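Local coordinates for DUF4785 domain-containing protein (Legionella pneumophila subsp. pneumophila, PDB 4KH9), which is of unknown function but binds calcium ions and is built from three domains, two of them related to the E-set (immunoglobulin-like) beta-sandwich clan, at residues R200-G203 / Q207-S210; A268-V273 / Y295-V300. All blocks are in the same frame, centred on the assembly; numbering follows the deposited sequence.

Contact 1. Residues R200-G203 / Q207-S210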
loop_
_atom_site.group_PDB
_atom_site.type_symbol
_atom_site.label_atom_id
_atom_site.label_comp_id
_atom_site.label_asym_id
_atom_site.label_seq_id
_atom_site.Cartn_x
_atom_site.Cartn_y
_atom_site.Cartn_z
ATOM N N ARG A 200 -3.772 7.734 9.052
ATOM C CA ARG A 200 -4.552 6.555 9.395
ATOM C C ARG A 200 -4.172 5.419 8.503
ATOM O O ARG A 200 -3.527 5.611 7.488
ATOM C CB ARG A 200 -6.071 6.851 9.275
ATOM C CG ARG A 200 -6.488 7.196 7.820
ATOM C CD ARG A 200 -7.976 7.435 7.739
ATOM N NE ARG A 200 -8.431 7.587 6.355
ATOM C CZ ARG A 200 -9.710 7.673 5.999
ATOM N NH1 ARG A 200 -10.667 7.625 6.920
ATOM N NH2 ARG A 200 -10.042 7.806 4.721
ATOM N N LEU A 201 -4.647 4.237 8.850
ATOM C CA LEU A 201 -4.444 3.001 8.081
ATOM C C LEU A 201 -5.783 2.588 7.543
ATOM O O LEU A 201 -6.752 2.567 8.303
ATOM C CB LEU A 201 -3.823 1.895 8.975
ATOM C CG LEU A 201 -2.567 2.319 9.750
ATOM C CD1 LEU A 201 -2.085 1.182 10.693
ATOM C CD2 LEU A 201 -1.443 2.745 8.783
ATOM N N VAL A 202 -5.854 2.287 6.237
ATOM C CA VAL A 202 -7.109 1.891 5.580
ATOM C C VAL A 202 -6.935 0.482 5.011
ATOM O O VAL A 202 -6.028 0.211 4.227
ATOM C CB VAL A 202 -7.560 2.923 4.488
ATOM C CG1 VAL A 202 -8.930 2.543 3.922
ATOM C CG2 VAL A 202 -7.626 4.345 5.059
ATOM N N GLY A 203 -7.823 -0.398 5.423
ATOM C CA GLY A 203 -7.838 -1.792 5.012
ATOM C C GLY A 203 -8.667 -2.062 3.775
ATOM O O GLY A 203 -9.462 -1.214 3.372
ATOM N N GLN A 207 -11.933 -0.755 6.570
ATOM C CA GLN A 207 -11.763 -0.611 8.031
ATOM C C GLN A 207 -10.597 0.377 8.309
ATOM O O GLN A 207 -9.602 0.401 7.572
ATOM C CB GLN A 207 -11.550 -1.975 8.732
ATOM C CG GLN A 207 -10.263 -2.741 8.374
ATOM C CD GLN A 207 -10.346 -3.643 7.152
ATOM O OE1 GLN A 207 -10.723 -3.262 6.046
ATOM N NE2 GLN A 207 -9.887 -4.854 7.301
ATOM N N VAL A 208 -10.758 1.232 9.306
ATOM C CA VAL A 208 -9.787 2.281 9.590
ATOM C C VAL A 208 -9.132 2.083 10.955
ATOM O O VAL A 208 -9.804 1.823 11.951
ATOM C CB VAL A 208 -10.465 3.689 9.500
ATOM C CG1 VAL A 208 -9.554 4.804 10.026
ATOM C CG2 VAL A 208 -10.905 3.997 8.066
ATOM N N ILE A 209 -7.807 2.246 10.992
ATOM C CA ILE A 209 -7.047 2.247 12.237
ATOM C C ILE A 209 -6.324 3.604 12.239
ATOM O O ILE A 209 -5.511 3.855 11.372
ATOM C CB ILE A 209 -6.111 1.010 12.422
ATOM C CG1 ILE A 209 -6.913 -0.312 12.500
ATOM C CG2 ILE A 209 -5.225 1.184 13.676
ATOM C CD1 ILE A 209 -6.085 -1.593 12.333
ATOM N N SER A 210 -6.676 4.503 13.158
ATOM C CA SER A 210 -6.038 5.816 13.263
ATOM C C SER A 210 -4.601 5.677 13.824
ATOM O O SER A 210 -4.320 4.727 14.552
ATOM C CB SER A 210 -6.874 6.733 14.153
ATOM O OG SER A 210 -8.173 6.894 13.600
#

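Contact 2. Residues A268-V273 / Y295-V300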
loop_
_atom_site.group_PDB
_atom_site.type_symbol
_atom_site.label_atom_id
_atom_site.label_comp_id
_atom_site.label_asym_id
_atom_site.label_seq_id
_atom_site.Cartn_x
_atom_site.Cartn_y
_atom_site.Cartn_z
ATOM N N ALA A 268 -1.695 -20.290 10.611
ATOM C CA ALA A 268 -0.926 -21.525 10.782
ATOM C C ALA A 268 0.540 -21.200 11.001
ATOM O O ALA A 268 1.024 -20.155 10.539
ATOM C CB ALA A 268 -1.096 -22.442 9.574
ATOM N N SER A 269 1.238 -22.071 11.742
ATOM C CA SER A 269 2.647 -21.880 12.038
ATOM C C SER A 269 3.439 -23.165 11.902
ATOM O O SER A 269 2.919 -24.237 12.175
ATOM C CB SER A 269 2.820 -21.338 13.456
ATOM O OG SER A 269 2.251 -20.045 13.575
ATOM N N LEU A 270 4.696 -23.043 11.473
ATOM C CA LEU A 270 5.661 -24.149 11.403
ATOM C C LEU A 270 6.333 -24.276 12.773
ATOM O O LEU A 270 6.679 -23.250 13.378
ATOM C CB LEU A 270 6.700 -23.933 10.295
ATOM C CG LEU A 270 6.191 -23.697 8.872
ATOM C CD1 LEU A 270 7.345 -23.375 7.952
ATOM C CD2 LEU A 270 5.402 -24.897 8.344
HETATM N N MSE A 271 6.531 -25.514 13.266
HETATM C CA MSE A 271 7.112 -25.709 14.602
HETATM C C MSE A 271 8.468 -26.436 14.600
HETATM O O MSE A 271 9.407 -25.963 15.232
HETATM C CB MSE A 271 6.135 -26.487 15.488
HETATM C CG MSE A 271 4.816 -25.757 15.716
HETATM SE SE MSE A 271 3.497 -26.886 16.582
HETATM C CE MSE A 271 4.416 -27.144 18.355
ATOM N N ASN A 272 8.558 -27.594 13.954
ATOM C CA ASN A 272 9.777 -28.413 13.946
ATOM C C ASN A 272 10.059 -28.928 12.557
ATOM O O ASN A 272 9.120 -29.331 11.885
ATOM C CB ASN A 272 9.634 -29.620 14.908
ATOM C CG ASN A 272 9.389 -29.286 16.359
ATOM O OD1 ASN A 272 10.330 -29.168 17.166
ATOM N ND2 ASN A 272 8.115 -29.213 16.744
ATOM N N VAL A 273 11.329 -28.953 12.131
ATOM C CA VAL A 273 11.693 -29.475 10.816
ATOM C C VAL A 273 12.803 -30.516 11.026
ATOM O O VAL A 273 13.719 -30.314 11.825
ATOM C CB VAL A 273 12.044 -28.379 9.766
ATOM C CG1 VAL A 273 13.126 -27.423 10.251
ATOM C CG2 VAL A 273 12.402 -28.977 8.409
ATOM N N TYR A 295 -3.126 -24.637 2.368
ATOM C CA TYR A 295 -1.820 -24.089 2.712
ATOM C C TYR A 295 -0.731 -24.678 1.840
ATOM O O TYR A 295 -0.812 -25.854 1.432
ATOM C CB TYR A 295 -1.490 -24.384 4.184
ATOM C CG TYR A 295 -2.432 -23.735 5.168
ATOM C CD1 TYR A 295 -2.185 -22.458 5.662
ATOM C CD2 TYR A 295 -3.546 -24.413 5.647
ATOM C CE1 TYR A 295 -3.056 -21.850 6.571
ATOM C CE2 TYR A 295 -4.410 -23.826 6.577
ATOM C CZ TYR A 295 -4.149 -22.549 7.051
ATOM O OH TYR A 295 -5.017 -21.937 7.927
ATOM N N ALA A 296 0.313 -23.882 1.581
ATOM C CA ALA A 296 1.453 -24.374 0.822
ATOM C C ALA A 296 2.703 -24.164 1.599
ATOM O O ALA A 296 2.972 -23.063 2.073
ATOM C CB ALA A 296 1.554 -23.696 -0.534
ATOM N N LEU A 297 3.460 -25.226 1.761
ATOM C CA LEU A 297 4.763 -25.174 2.392
ATOM C C LEU A 297 5.802 -25.121 1.302
ATOM O O LEU A 297 5.900 -26.062 0.518
ATOM C CB LEU A 297 4.958 -26.382 3.298
ATOM C CG LEU A 297 6.346 -26.558 3.907
ATOM C CD1 LEU A 297 6.726 -25.365 4.806
ATOM C CD2 LEU A 297 6.422 -27.851 4.650
ATOM N N GLN A 298 6.576 -24.028 1.243
ATOM C CA GLN A 298 7.608 -23.839 0.227
ATOM C C GLN A 298 8.978 -23.786 0.864
ATOM O O GLN A 298 9.138 -23.131 1.889
ATOM C CB GLN A 298 7.344 -22.548 -0.541
ATOM C CG GLN A 298 7.930 -22.553 -1.934
ATOM C CD GLN A 298 7.755 -21.216 -2.600
ATOM O OE1 GLN A 298 8.710 -20.438 -2.728
ATOM N NE2 GLN A 298 6.541 -20.938 -3.059
ATOM N N SER A 299 9.965 -24.464 0.244
ATOM C CA SER A 299 11.357 -24.526 0.702
ATOM C C SER A 299 12.316 -24.511 -0.475
ATOM O O SER A 299 11.941 -24.904 -1.576
ATOM C CB SER A 299 11.590 -25.776 1.534
ATOM O OG SER A 299 12.830 -25.699 2.228
ATOM N N VAL A 300 13.546 -24.057 -0.247
ATOM C CA VAL A 300 14.579 -23.999 -1.293
ATOM C C VAL A 300 15.848 -24.713 -0.799
ATOM O O VAL A 300 16.295 -24.476 0.323
ATOM C CB VAL A 300 14.872 -22.541 -1.753
ATOM C CG1 VAL A 300 15.407 -21.686 -0.624
ATOM C CG2 VAL A 300 15.824 -22.507 -2.946
#

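Contact 1. Residues R200-G203 / Q207-S210
With chi1 at 63°, Arg200 sets its CG between its own backbone N and carbonyl carbon, and the extended chain beyond runs slantwise past Val208, whose CG1 lies 3.8 Å from Arg200 CD and whose CG2 meets NH1 obliquely. Gln207 folds back at chi2 (-87°), which lays its amide against Gly203, where OE1 stands 3.3 Å from Gly203 C; the same oxygen accepts a hydrogen bond from Lys205 N in the turn. The backbones form an antiparallel beta hairpin. Leu201 and Ile209 are the hydrogen-bonded pair, Leu201 N to Ile209 O at 2.7 Å and Ile209 N to Leu201 O at 2.9 Å, while Gly203 N gives a further bond to Gln207 O near the turn. Leu201 and Ile209 share the face away from Arg200 and Val208, their CB atoms 4.2 Å apart. Neighbouring strands complete the setting: strand 238-248 pairs along the far edge of strand 196-202, and its Glu241 forms a salt bridge with Arg200 NE; Leu201 and Ile209 pack on Ala225 of strand 220-226.

Contact 2. Residues A268-V273 / Y295-V300
Ala268 meets Tyr295 and Leu270 meets Leu297 across the core of a beta sandwich, the fold expected of an E-set domain: strand 268-278 belongs to one antiparallel sheet, strand 293-302 to the sheet packed against it. No hydrogen bond crosses between 268-273 and 295-300, and the nearest CA pair, Ala268 and Tyr295, is 8.5 Å apart. Side chains alone bridge that gap.

The first kind of contact is methyl against ring. Ala268 CB approaches the tyrosine obliquely, coming to 3.6 Å from Tyr295 CE1 and a little farther from CZ. The phenol oxygen takes no part in this; Tyr295 OH is hydrogen-bonded to Thr291 O, which gives the hydroxyl of this buried residue a polar partner. Val289 of strand 281-289 also packs against Tyr295, and Leu351 of strand 345-353 against Ala268.

The second kind is aliphatic, between two branched ends. Leu297 carries its CG anti to the backbone N (chi1 173°), and this swings CG and its methyls toward Leu270 although its CB does not head directly for the other strand. Leu270 instead places CG anti to its carbonyl carbon (chi1 -55°) and points its CB toward the facing sheet. Val285 touches both leucines, while Leu329 and Phe331 of strand 325-333 pack on Leu297. One methyl sits against the fork of the opposing side chain: Leu297 CD1 lies 3.8 Å from both Leu270 CD1 and Leu270 CD2.

From the N terminus, the chain reaches contact 1 first, in the central domain, where 200-203 and 207-210 close a turn of only three intervening residues. Contact 2 follows in the C-terminal domain: between 268-273 and 295-300 lie 21 residues, in which strand 281-289 first pairs back beside strand 268-278, and the chain then crosses to the other sheet at 293-302. The two are in series, neither nesting nor crossing. Contact 1 ties neighbouring strands within one sheet, whereas contact 2 joins the two sheets of a sandwich. Their centres are 30 Å apart and their nearest atoms about 18 Å. The rest of strand 208-217 and strands 220-226, 238-248 and 251-264 separate them in the sequence.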